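Protein argonaute (Marinitoga piezophila, PDB 5I4A) is an RNA-guided endonuclease that uses short guide RNAs with a 5'-hydroxyl to bind complementary nucleic acid targets and cleave them. Local coordinates at residues A[444-449]-A[461-467]; A[467-473]-A[502-507]; A[511-515]-A[538-542]; A[605-609]-A[618-622]. All coordinates share one frame; numbering follows the deposited sequence.

Interaction 1. Residues A[444-449]-A[461-467]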
loop_
_atom_site.group_PDB
_atom_site.type_symbol
_atom_site.label_atom_id
_atom_site.label_comp_id
_atom_site.label_asym_id
_atom_site.label_seq_id
_atom_site.Cartn_x
_atom_site.Cartn_y
_atom_site.Cartn_z
ATOM N N LEU A 444 9.157 19.040 10.694
ATOM C CA LEU A 444 8.842 17.787 11.370
ATOM C C LEU A 444 7.905 16.992 10.470
ATOM O O LEU A 444 6.748 17.381 10.269
ATOM C CB LEU A 444 8.216 18.046 12.738
ATOM C CG LEU A 444 7.686 16.829 13.501
ATOM C CD1 LEU A 444 8.790 15.810 13.706
ATOM C CD2 LEU A 444 7.082 17.249 14.833
ATOM N N TYR A 445 8.407 15.885 9.930
ATOM C CA TYR A 445 7.658 15.058 8.994
ATOM C C TYR A 445 7.010 13.908 9.754
ATOM O O TYR A 445 7.706 13.082 10.352
ATOM C CB TYR A 445 8.573 14.544 7.883
ATOM C CG TYR A 445 9.282 15.664 7.150
ATOM C CD1 TYR A 445 8.603 16.457 6.236
ATOM C CD2 TYR A 445 10.624 15.937 7.383
ATOM C CE1 TYR A 445 9.239 17.487 5.568
ATOM C CE2 TYR A 445 11.271 16.968 6.718
ATOM C CZ TYR A 445 10.573 17.737 5.813
ATOM O OH TYR A 445 11.205 18.763 5.149
ATOM N N ILE A 446 5.679 13.858 9.724
ATOM C CA ILE A 446 4.891 12.910 10.500
ATOM C C ILE A 446 3.990 12.138 9.547
ATOM O O ILE A 446 3.355 12.731 8.667
ATOM C CB ILE A 446 4.060 13.633 11.578
ATOM C CG1 ILE A 446 4.979 14.286 12.614
ATOM C CG2 ILE A 446 3.090 12.675 12.252
ATOM C CD1 ILE A 446 4.254 15.197 13.581
ATOM N N GLY A 447 3.942 10.821 9.718
ATOM C CA GLY A 447 3.045 9.961 8.956
ATOM C C GLY A 447 1.976 9.389 9.868
ATOM O O GLY A 447 2.249 9.069 11.026
ATOM N N ILE A 448 0.760 9.262 9.339
ATOM C CA ILE A 448 -0.399 8.831 10.117
ATOM C C ILE A 448 -1.062 7.661 9.406
ATOM O O ILE A 448 -1.524 7.806 8.268
ATOM C CB ILE A 448 -1.417 9.967 10.318
ATOM C CG1 ILE A 448 -0.742 11.204 10.913
ATOM C CG2 ILE A 448 -2.565 9.497 11.203
ATOM C CD1 ILE A 448 -0.131 10.970 12.267
ATOM N N ASP A 449 -1.132 6.514 10.082
ATOM C CA ASP A 449 -1.886 5.352 9.617
ATOM C C ASP A 449 -2.995 5.093 10.628
ATOM O O ASP A 449 -2.726 4.675 11.760
ATOM C CB ASP A 449 -0.984 4.126 9.458
ATOM C CG ASP A 449 -1.687 2.954 8.775
ATOM O OD1 ASP A 449 -2.918 2.803 8.924
ATOM O OD2 ASP A 449 -0.998 2.175 8.084
ATOM N N LEU A 461 -4.441 2.707 15.116
ATOM C CA LEU A 461 -3.693 3.949 14.951
ATOM C C LEU A 461 -2.196 3.691 15.067
ATOM O O LEU A 461 -1.756 2.914 15.919
ATOM C CB LEU A 461 -4.116 4.983 16.006
ATOM C CG LEU A 461 -3.182 6.183 16.195
ATOM C CD1 LEU A 461 -3.215 7.090 14.974
ATOM C CD2 LEU A 461 -3.536 6.952 17.455
ATOM N N CYS A 462 -1.418 4.353 14.210
ATOM C CA CYS A 462 0.039 4.346 14.297
ATOM C C CYS A 462 0.573 5.621 13.658
ATOM O O CYS A 462 0.118 6.007 12.577
ATOM C CB CYS A 462 0.638 3.113 13.613
ATOM S SG CYS A 462 2.451 3.116 13.563
ATOM N N ILE A 463 1.520 6.276 14.333
ATOM C CA ILE A 463 2.137 7.496 13.831
ATOM C C ILE A 463 3.653 7.334 13.849
ATOM O O ILE A 463 4.209 6.576 14.649
ATOM C CB ILE A 463 1.711 8.746 14.641
ATOM C CG1 ILE A 463 2.526 8.881 15.930
ATOM C CG2 ILE A 463 0.227 8.693 14.974
ATOM C CD1 ILE A 463 3.511 10.037 15.913
ATOM N N ALA A 464 4.322 8.062 12.956
ATOM C CA ALA A 464 5.772 8.011 12.838
ATOM C C ALA A 464 6.284 9.386 12.434
ATOM O O ALA A 464 5.756 9.994 11.498
ATOM C CB ALA A 464 6.210 6.962 11.809
ATOM N N ALA A 465 7.312 9.865 13.133
ATOM C CA ALA A 465 7.913 11.165 12.865
ATOM C C ALA A 465 9.391 10.997 12.543
ATOM O O ALA A 465 10.087 10.194 13.174
ATOM C CB ALA A 465 7.740 12.110 14.060
ATOM N N VAL A 466 9.868 11.751 11.548
ATOM C CA VAL A 466 11.265 11.716 11.130
ATOM C C VAL A 466 11.741 13.139 10.860
ATOM O O VAL A 466 10.945 14.067 10.702
ATOM C CB VAL A 466 11.499 10.848 9.869
ATOM C CG1 VAL A 466 10.862 9.468 10.017
ATOM C CG2 VAL A 466 10.983 11.557 8.628
ATOM N N ASP A 467 13.063 13.299 10.794
ATOM C CA ASP A 467 13.664 14.585 10.479
ATOM C C ASP A 467 14.117 14.604 9.018
ATOM O O ASP A 467 13.866 13.669 8.250
ATOM C CB ASP A 467 14.809 14.903 11.456
ATOM C CG ASP A 467 16.004 13.957 11.330
ATOM O OD1 ASP A 467 16.170 13.275 10.298
ATOM O OD2 ASP A 467 16.811 13.917 12.284
#
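Y445 with V466, G447 with A464 and D449 with C462 form the hydrogen-bonded pairs of an antiparallel beta hairpin, the first two strands of the RNase H fold in the PIWI domain. The strand axes approach to 4.5 Å and run at 163° to each other. Two backbone bonds close each pair, ranging from 2.7 Å between G447 N and A464 O to 3.2 Å between Y445 N and V466 O. The non-hydrogen-bonded pairs lie between them, and I446 CA comes within 4.2 Å of A465 CA.

The hairpin illustrates how one ladder can serve two environments. On the face of I446, I448, I463 and A465 the contact is apolar and is covered by helix 485-507 through Y496 and A499. I448 and I463 run alongside each other in the same direction; the bend of I448 at chi2 (-61°) carries its CD1 to 3.6 Å from I463 CG2. A465 CB is touched by both L444 CD1 and I446 CG1.

The other face packs on helix 621-631 and carries D449, an inferred catalytic residue and, by similarity, a ligand of both manganese ions, close to D519 and N627. Farther along this face the hydroxyl of Y445 bonds Q601 and N443, while V466 O sits at the edge of the Y445 ring, 3.8 Å from Y445 CD2.

Interaction 2. Residues A[467-473]-A[502-507]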
loop_
_atom_site.group_PDB
_atom_site.type_symbol
_atom_site.label_atom_id
_atom_site.label_comp_id
_atom_site.label_asym_id
_atom_site.label_seq_id
_atom_site.Cartn_x
_atom_site.Cartn_y
_atom_site.Cartn_z
ATOM N N ASP A 467 13.063 13.299 10.794
ATOM C CA ASP A 467 13.664 14.585 10.479
ATOM C C ASP A 467 14.117 14.604 9.018
ATOM O O ASP A 467 13.866 13.669 8.250
ATOM C CB ASP A 467 14.809 14.903 11.456
ATOM C CG ASP A 467 16.004 13.957 11.330
ATOM O OD1 ASP A 467 16.170 13.275 10.298
ATOM O OD2 ASP A 467 16.811 13.917 12.284
ATOM N N ASN A 468 14.811 15.679 8.633
ATOM C CA ASN A 468 15.224 15.862 7.246
ATOM C C ASN A 468 16.268 14.846 6.802
ATOM O O ASN A 468 16.464 14.667 5.595
ATOM C CB ASN A 468 15.772 17.276 7.052
ATOM C CG ASN A 468 17.120 17.471 7.715
ATOM O OD1 ASN A 468 17.249 17.354 8.934
ATOM N ND2 ASN A 468 18.134 17.773 6.915
ATOM N N THR A 469 16.944 14.187 7.741
ATOM C CA THR A 469 17.974 13.209 7.424
ATOM C C THR A 469 17.448 11.784 7.370
ATOM O O THR A 469 18.205 10.872 7.019
ATOM C CB THR A 469 19.104 13.275 8.458
ATOM O OG1 THR A 469 18.612 12.831 9.728
ATOM C CG2 THR A 469 19.619 14.696 8.595
ATOM N N GLY A 470 16.183 11.565 7.710
ATOM C CA GLY A 470 15.642 10.228 7.781
ATOM C C GLY A 470 15.741 9.570 9.139
ATOM O O GLY A 470 15.287 8.429 9.288
ATOM N N ASP A 471 16.327 10.240 10.130
ATOM C CA ASP A 471 16.310 9.714 11.488
ATOM C C ASP A 471 14.877 9.637 11.990
ATOM O O ASP A 471 14.103 10.585 11.835
ATOM C CB ASP A 471 17.144 10.592 12.423
ATOM C CG ASP A 471 18.630 10.320 12.313
ATOM O OD1 ASP A 471 19.010 9.338 11.641
ATOM O OD2 ASP A 471 19.416 11.084 12.910
ATOM N N ILE A 472 14.523 8.507 12.591
ATOM C CA ILE A 472 13.183 8.331 13.137
ATOM C C ILE A 472 13.139 8.968 14.519
ATOM O O ILE A 472 13.867 8.555 15.428
ATOM C CB ILE A 472 12.798 6.848 13.192
ATOM C CG1 ILE A 472 12.853 6.251 11.787
ATOM C CG2 ILE A 472 11.411 6.681 13.788
ATOM C CD1 ILE A 472 12.544 4.785 11.748
ATOM N N LEU A 473 12.289 9.983 14.675
ATOM C CA LEU A 473 12.188 10.695 15.941
ATOM C C LEU A 473 11.282 9.981 16.930
ATOM O O LEU A 473 11.539 10.021 18.139
ATOM C CB LEU A 473 11.672 12.113 15.702
ATOM C CG LEU A 473 12.645 13.015 14.952
ATOM C CD1 LEU A 473 12.016 14.355 14.641
ATOM C CD2 LEU A 473 13.877 13.189 15.799
ATOM N N LYS A 502 9.523 14.979 20.964
ATOM C CA LYS A 502 10.744 14.311 20.521
ATOM C C LYS A 502 11.598 15.227 19.653
ATOM O O LYS A 502 12.824 15.281 19.814
ATOM C CB LYS A 502 10.391 13.033 19.760
ATOM C CG LYS A 502 9.675 11.990 20.599
ATOM C CD LYS A 502 10.599 11.413 21.648
ATOM C CE LYS A 502 9.869 10.470 22.587
ATOM N NZ LYS A 502 10.771 10.002 23.671
ATOM N N TYR A 503 10.970 15.941 18.716
ATOM C CA TYR A 503 11.700 16.906 17.899
ATOM C C TYR A 503 12.376 17.951 18.777
ATOM O O TYR A 503 13.588 18.172 18.682
ATOM C CB TYR A 503 10.752 17.572 16.896
ATOM C CG TYR A 503 11.429 18.531 15.936
ATOM C CD1 TYR A 503 11.781 19.818 16.332
ATOM C CD2 TYR A 503 11.708 18.153 14.627
ATOM C CE1 TYR A 503 12.398 20.693 15.460
ATOM C CE2 TYR A 503 12.323 19.027 13.745
ATOM C CZ TYR A 503 12.665 20.296 14.169
ATOM O OH TYR A 503 13.277 21.172 13.302
ATOM N N ILE A 504 11.594 18.616 19.632
ATOM C CA ILE A 504 12.159 19.557 20.596
ATOM C C ILE A 504 13.254 18.877 21.407
ATOM O O ILE A 504 14.339 19.431 21.613
ATOM C CB ILE A 504 11.054 20.113 21.510
ATOM C CG1 ILE A 504 9.904 20.689 20.683
ATOM C CG2 ILE A 504 11.624 21.156 22.464
ATOM C CD1 ILE A 504 8.627 20.863 21.471
ATOM N N GLU A 505 12.978 17.654 21.868
ATOM C CA GLU A 505 13.964 16.890 22.621
ATOM C C GLU A 505 15.252 16.710 21.826
ATOM O O GLU A 505 16.349 16.738 22.395
ATOM C CB GLU A 505 13.363 15.540 23.011
ATOM C CG GLU A 505 14.290 14.611 23.740
ATOM C CD GLU A 505 13.542 13.442 24.335
ATOM O OE1 GLU A 505 12.920 13.621 25.402
ATOM O OE2 GLU A 505 13.557 12.350 23.729
ATOM N N LYS A 506 15.144 16.549 20.512
ATOM C CA LYS A 506 16.344 16.398 19.699
ATOM C C LYS A 506 16.940 17.728 19.262
ATOM O O LYS A 506 18.164 17.833 19.122
ATOM C CB LYS A 506 16.044 15.552 18.457
ATOM C CG LYS A 506 17.267 15.347 17.561
ATOM C CD LYS A 506 17.031 14.381 16.423
ATOM C CE LYS A 506 18.330 14.005 15.744
ATOM N NZ LYS A 506 18.120 13.057 14.626
ATOM N N PHE A 507 16.112 18.737 18.992
ATOM C CA PHE A 507 16.611 19.967 18.387
ATOM C C PHE A 507 16.508 21.187 19.291
ATOM O O PHE A 507 16.947 22.270 18.886
ATOM C CB PHE A 507 15.892 20.237 17.054
ATOM C CG PHE A 507 16.182 19.209 16.003
ATOM C CD1 PHE A 507 17.465 19.065 15.504
ATOM C CD2 PHE A 507 15.188 18.367 15.539
ATOM C CE1 PHE A 507 17.748 18.111 14.560
ATOM C CE2 PHE A 507 15.465 17.412 14.593
ATOM C CZ PHE A 507 16.749 17.282 14.101
#
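The type I beta turn from D467 to G470, which joins two antiparallel strands of the RNase H sheet, meets the last turn of helix 485-507 through a salt-bridge network centred on K506. The K506 chain is fully extended, with CG opposite the backbone N (chi1 -180°), and this carries its ammonium group between two carboxylates. D467 OD2 receives K506 NZ at 2.8 Å, almost in line with the C-O bond, and D471 OD2 receives it at 2.9 Å with its anti lone pair. The remaining oxygen of each acid is engaged too: D471 OD1 pairs with K430, and D467 OD1 takes T469 N at 2.8 Å and the T469 hydroxyl from the same face of its plane, fixing the rotation of the carboxylate.

L473 supplies the apolar half. Its CD2 presses tightly on K506 CD at 3.4 Å, crossing the lysine chain at about a right angle, and its CD1 lies 3.8 Å from Y503 CD2. Y503 in turn holds E441 O through its hydroxyl. F507 adds the edge of its ring, with CZ 3.8 Å from D467 OD2. The bond from T469 N makes D467 the head of an Asx turn, set within the type I beta turn that connects strands 458-466 and 472-482 of the RNase H fold.

Interaction 3. Residues A[511-515]-A[538-542]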
loop_
_atom_site.group_PDB
_atom_site.type_symbol
_atom_site.label_atom_id
_atom_site.label_comp_id
_atom_site.label_asym_id
_atom_site.label_seq_id
_atom_site.Cartn_x
_atom_site.Cartn_y
_atom_site.Cartn_z
ATOM N N PRO A 511 9.653 22.704 15.927
ATOM C CA PRO A 511 9.721 22.704 14.465
ATOM C C PRO A 511 8.994 23.917 13.917
ATOM O O PRO A 511 7.900 24.261 14.367
ATOM C CB PRO A 511 9.019 21.401 14.072
ATOM C CG PRO A 511 8.108 21.107 15.220
ATOM C CD PRO A 511 8.820 21.605 16.446
ATOM N N GLU A 512 9.623 24.583 12.950
ATOM C CA GLU A 512 8.961 25.730 12.343
ATOM C C GLU A 512 7.774 25.292 11.498
ATOM O O GLU A 512 6.761 25.996 11.437
ATOM C CB GLU A 512 9.951 26.535 11.507
ATOM C CG GLU A 512 9.552 27.988 11.374
ATOM C CD GLU A 512 9.222 28.612 12.721
ATOM O OE1 GLU A 512 10.163 28.923 13.480
ATOM O OE2 GLU A 512 8.022 28.771 13.031
ATOM N N ASN A 513 7.865 24.124 10.869
ATOM C CA ASN A 513 6.785 23.582 10.061
ATOM C C ASN A 513 6.579 22.115 10.408
ATOM O O ASN A 513 7.521 21.412 10.784
ATOM C CB ASN A 513 7.080 23.739 8.567
ATOM C CG ASN A 513 7.551 25.137 8.214
ATOM O OD1 ASN A 513 6.749 26.063 8.103
ATOM N ND2 ASN A 513 8.859 25.294 8.036
ATOM N N VAL A 514 5.335 21.658 10.282
ATOM C CA VAL A 514 4.960 20.288 10.612
ATOM C C VAL A 514 4.172 19.709 9.444
ATOM O O VAL A 514 3.099 20.218 9.099
ATOM C CB VAL A 514 4.140 20.209 11.912
ATOM C CG1 VAL A 514 3.743 18.772 12.199
ATOM C CG2 VAL A 514 4.935 20.775 13.078
ATOM N N PHE A 515 4.703 18.650 8.840
ATOM C CA PHE A 515 4.061 17.966 7.726
ATOM C C PHE A 515 3.305 16.760 8.269
ATOM O O PHE A 515 3.914 15.852 8.845
ATOM C CB PHE A 515 5.090 17.524 6.686
ATOM C CG PHE A 515 5.759 18.660 5.960
ATOM C CD1 PHE A 515 6.611 19.526 6.628
ATOM C CD2 PHE A 515 5.557 18.847 4.604
ATOM C CE1 PHE A 515 7.229 20.566 5.962
ATOM C CE2 PHE A 515 6.178 19.885 3.932
ATOM C CZ PHE A 515 7.014 20.745 4.614
ATOM N N THR A 538 2.271 26.589 15.767
ATOM C CA THR A 538 3.172 26.006 14.784
ATOM C C THR A 538 2.501 25.968 13.417
ATOM O O THR A 538 1.303 25.682 13.303
ATOM C CB THR A 538 3.640 24.596 15.212
ATOM O OG1 THR A 538 4.736 24.180 14.387
ATOM C CG2 THR A 538 2.530 23.577 15.105
ATOM N N LYS A 539 3.277 26.291 12.386
ATOM C CA LYS A 539 2.790 26.243 11.017
ATOM C C LYS A 539 2.866 24.809 10.502
ATOM O O LYS A 539 3.773 24.054 10.860
ATOM C CB LYS A 539 3.600 27.210 10.151
ATOM C CG LYS A 539 3.413 28.664 10.616
ATOM C CD LYS A 539 4.520 29.613 10.161
ATOM C CE LYS A 539 5.899 29.244 10.643
ATOM N NZ LYS A 539 6.906 30.076 9.924
ATOM N N TYR A 540 1.879 24.417 9.698
ATOM C CA TYR A 540 1.716 23.015 9.343
ATOM C C TYR A 540 1.106 22.899 7.952
ATOM O O TYR A 540 0.751 23.895 7.315
ATOM C CB TYR A 540 0.838 22.290 10.368
ATOM C CG TYR A 540 -0.543 22.886 10.463
ATOM C CD1 TYR A 540 -0.805 23.926 11.341
ATOM C CD2 TYR A 540 -1.580 22.426 9.658
ATOM C CE1 TYR A 540 -2.053 24.486 11.427
ATOM C CE2 TYR A 540 -2.840 22.986 9.737
ATOM C CZ TYR A 540 -3.066 24.016 10.627
ATOM O OH TYR A 540 -4.301 24.595 10.731
ATOM N N THR A 541 0.981 21.656 7.493
ATOM C CA THR A 541 0.270 21.330 6.267
ATOM C C THR A 541 -0.366 19.958 6.435
ATOM O O THR A 541 0.230 19.059 7.036
ATOM C CB THR A 541 1.198 21.345 5.045
ATOM O OG1 THR A 541 0.482 20.879 3.894
ATOM C CG2 THR A 541 2.420 20.459 5.277
ATOM N N LEU A 542 -1.580 19.808 5.918
ATOM C CA LEU A 542 -2.323 18.556 5.989
ATOM C C LEU A 542 -2.345 17.928 4.604
ATOM O O LEU A 542 -2.813 18.550 3.644
ATOM C CB LEU A 542 -3.741 18.785 6.508
ATOM C CG LEU A 542 -3.764 19.338 7.932
ATOM C CD1 LEU A 542 -5.171 19.311 8.511
ATOM C CD2 LEU A 542 -2.795 18.546 8.791
HETATM O O HOH W 1 6.386 25.846 16.100
#
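K539, V514 and T541 have the most surface covered where strand 513-519 runs parallel to strand 539-546, and they show how one pairing joins a partly exposed lysine to buried side chains. The axes approach to 4.5 Å at 17°.

One kink at chi3 (-60°) leads the K539 chain past the E512 end of the neighbouring strand: CB packs 3.6 Å from E512 O, and NZ forms a salt bridge with E512 OE2 at 3.5 Å. D592 makes a long, weak second ion pair with NZ. A leucine in place of this lysine would keep some of the packing but would probably leave the E512 carboxylate without its mate and freer to turn. Before the paired residues begin, a water donates to P511 O and also binds T538 OG1, bridging the loop ends.

V514 carries the backbone ladder, its N making a weak bond to K539 O and its O accepting T541 N at 3.0 Å. On its side of the sheet, V514 CB lies 4.2 Å from Y540 CB, and V514 CG2 rests against T538 OG1.

T541 occupies the opposite side of the sheet. Its CG2 sits over one face of the F515 ring, 4.0 Å from the centroid and 29° off the normal, a CH-pi contact, while its hydroxyl turns to E588 O on the next strand. I598 of helix 595-605 touches both residues. Two adjacent parallel strands connected through helix 526-532 make a beta-alpha-beta crossover, as is characteristic of the RNase H fold.

Interaction 4. Residues A[605-609]-A[618-622]. With nucleotides of chain B.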
loop_
_atom_site.group_PDB
_atom_site.type_symbol
_atom_site.label_atom_id
_atom_site.label_comp_id
_atom_site.label_asym_id
_atom_site.label_seq_id
_atom_site.Cartn_x
_atom_site.Cartn_y
_atom_site.Cartn_z
ATOM N N LEU A 605 10.978 12.648 0.557
ATOM C CA LEU A 605 10.822 11.781 1.721
ATOM C C LEU A 605 10.817 10.305 1.344
ATOM O O LEU A 605 11.130 9.453 2.185
ATOM C CB LEU A 605 9.539 12.129 2.474
ATOM C CG LEU A 605 9.607 13.374 3.362
ATOM C CD1 LEU A 605 8.262 13.623 4.021
ATOM C CD2 LEU A 605 10.704 13.210 4.402
ATOM N N THR A 606 10.456 9.974 0.102
ATOM C CA THR A 606 10.521 8.583 -0.333
ATOM C C THR A 606 11.954 8.086 -0.494
ATOM O O THR A 606 12.156 6.885 -0.705
ATOM C CB THR A 606 9.768 8.396 -1.656
ATOM O OG1 THR A 606 10.573 8.876 -2.741
ATOM C CG2 THR A 606 8.445 9.157 -1.635
ATOM N N ARG A 607 12.946 8.972 -0.396
ATOM C CA ARG A 607 14.339 8.603 -0.593
ATOM C C ARG A 607 15.246 8.960 0.574
ATOM O O ARG A 607 16.452 8.711 0.489
ATOM C CB ARG A 607 14.897 9.271 -1.860
ATOM C CG ARG A 607 14.138 8.951 -3.135
ATOM C CD ARG A 607 14.380 7.519 -3.598
ATOM N NE ARG A 607 13.929 7.333 -4.972
ATOM C CZ ARG A 607 14.679 7.584 -6.040
ATOM N NH1 ARG A 607 15.923 8.020 -5.890
ATOM N NH2 ARG A 607 14.185 7.398 -7.258
ATOM N N VAL A 608 14.718 9.544 1.656
ATOM C CA VAL A 608 15.565 9.909 2.787
ATOM C C VAL A 608 16.111 8.695 3.518
ATOM O O VAL A 608 16.958 8.844 4.406
ATOM C CB VAL A 608 14.813 10.814 3.785
ATOM C CG1 VAL A 608 14.406 12.111 3.116
ATOM C CG2 VAL A 608 13.605 10.091 4.352
ATOM N N ALA A 609 15.643 7.500 3.170
ATOM C CA ALA A 609 16.215 6.264 3.681
ATOM C C ALA A 609 16.041 5.185 2.624
ATOM O O ALA A 609 15.171 5.274 1.754
ATOM C CB ALA A 609 15.565 5.835 5.001
ATOM N N LYS A 618 8.429 3.557 -1.975
ATOM C CA LYS A 618 7.391 4.145 -2.811
ATOM C C LYS A 618 6.626 5.260 -2.116
ATOM O O LYS A 618 6.209 6.217 -2.776
ATOM C CB LYS A 618 6.406 3.062 -3.266
ATOM C CG LYS A 618 7.008 2.074 -4.248
ATOM C CD LYS A 618 6.348 0.712 -4.158
ATOM C CE LYS A 618 7.045 -0.278 -5.078
ATOM N NZ LYS A 618 6.829 -1.692 -4.660
ATOM N N LEU A 619 6.452 5.167 -0.809
ATOM C CA LEU A 619 5.756 6.153 -0.006
ATOM C C LEU A 619 6.752 6.992 0.784
ATOM O O LEU A 619 7.891 6.570 1.009
ATOM C CB LEU A 619 4.785 5.461 0.960
ATOM C CG LEU A 619 3.693 4.639 0.272
ATOM C CD1 LEU A 619 2.912 3.805 1.276
ATOM C CD2 LEU A 619 2.766 5.555 -0.507
ATOM N N PRO A 620 6.363 8.196 1.212
ATOM C CA PRO A 620 7.246 8.978 2.084
ATOM C C PRO A 620 7.592 8.176 3.326
ATOM O O PRO A 620 6.750 7.464 3.876
ATOM C CB PRO A 620 6.413 10.222 2.419
ATOM C CG PRO A 620 5.001 9.850 2.097
ATOM C CD PRO A 620 5.093 8.895 0.951
ATOM N N TYR A 621 8.851 8.281 3.744
ATOM C CA TYR A 621 9.373 7.429 4.811
ATOM C C TYR A 621 8.516 7.427 6.074
ATOM O O TYR A 621 8.248 6.331 6.595
ATOM C CB TYR A 621 10.822 7.842 5.113
ATOM C CG TYR A 621 11.610 6.849 5.940
ATOM C CD1 TYR A 621 11.531 5.482 5.693
ATOM C CD2 TYR A 621 12.452 7.282 6.955
ATOM C CE1 TYR A 621 12.258 4.578 6.448
ATOM C CE2 TYR A 621 13.182 6.390 7.709
ATOM C CZ TYR A 621 13.084 5.039 7.454
ATOM O OH TYR A 621 13.815 4.156 8.213
ATOM N N PRO A 622 8.041 8.564 6.602
ATOM C CA PRO A 622 7.147 8.483 7.773
ATOM C C PRO A 622 5.898 7.652 7.525
ATOM O O PRO A 622 5.474 6.903 8.414
ATOM C CB PRO A 622 6.813 9.955 8.061
ATOM C CG PRO A 622 7.151 10.694 6.812
ATOM C CD PRO A 622 8.317 9.965 6.233
ATOM P P C B 5 7.201 -4.521 -2.573
ATOM O OP1 C B 5 6.404 -3.375 -3.076
ATOM O OP2 C B 5 7.334 -4.725 -1.109
ATOM O "O5'" C B 5 6.600 -5.859 -3.203
ATOM C "C5'" C B 5 6.496 -6.029 -4.611
ATOM C "C4'" C B 5 6.330 -7.484 -4.978
ATOM O "O4'" C B 5 7.395 -8.259 -4.382
ATOM C "C3'" C B 5 5.050 -8.142 -4.488
ATOM O "O3'" C B 5 3.992 -7.948 -5.409
ATOM C "C2'" C B 5 5.432 -9.615 -4.332
ATOM O "O2'" C B 5 5.248 -10.317 -5.552
ATOM C "C1'" C B 5 6.933 -9.541 -4.029
ATOM N N1 C B 5 7.283 -9.802 -2.612
ATOM C C2 C B 5 7.329 -11.121 -2.148
ATOM O O2 C B 5 7.044 -12.045 -2.925
ATOM N N3 C B 5 7.673 -11.361 -0.859
ATOM C C4 C B 5 7.975 -10.347 -0.046
ATOM N N4 C B 5 8.307 -10.636 1.216
ATOM C C5 C B 5 7.949 -8.996 -0.494
ATOM C C6 C B 5 7.609 -8.772 -1.771
#
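Y621 swings its ring to the side opposite its own amide nitrogen (chi1 -166°), which lays one face against A609. V608, with CG1 anti to its carbonyl carbon (chi1 -62°), turns CG2 to 3.7 Å from Y621 CB. A609 CB stands over the middle of the ring, 3.6 Å from the centroid and 14° off the normal, a CH-pi contact that covers this face of the ring. A serine in place of Y621 would remove the ring and is likely to open a gap beneath the A609 methyl. The ring also meets that of Y617, the two planes nearly parallel.

The backbone adds a single bond across the contact: Y621 N donates to L605 O at 3.0 Å, coming from well above the carbonyl plane instead of along a lone pair. P620, the N-cap of helix 621-631, puts its CB 3.7 Å from L605 CB, and L605 CD1 reaches P622 CG at 4.2 Å. Beyond them T606 CG2 lies 3.7 Å from P620 N, while the T606 hydroxyl is held by Y603 O.

K618 stretches away from this core toward the phosphate of C5 of the guide RNA (chain B), but the modelled approach is too short for its detail to be trusted. The neighbouring L619 side chain comes within about 3 Å of the N627 side chain, an inferred manganese ligand. Since P620 and P622 have no amide hydrogen to offer, Y621 N is the donor between them, and its bond, set among apolar contacts, ties the start of helix 621-631 to L605.

Overall arrangement
Followed from the N terminus of the PIWI domain, the four contacts come in series; none encloses or crosses another. Interaction 1 closes the first hairpin, and D467, its last residue, begins interaction 2, which spans the third strand and helix 485-507 to bring the end of that helix back to the sheet. Interaction 3 then closes the excursion through helix 526-532 and extends the sheet: strand 513-519 pairs with 539-546 and also bonds strand 443-452 of interaction 1. Interaction 4 closes a short loop between two helices on the hairpin face away from helix 485-507, where P622 packs on G447 and Y621 reaches G470 of interaction 2. Interactions 3 and 4 do not touch.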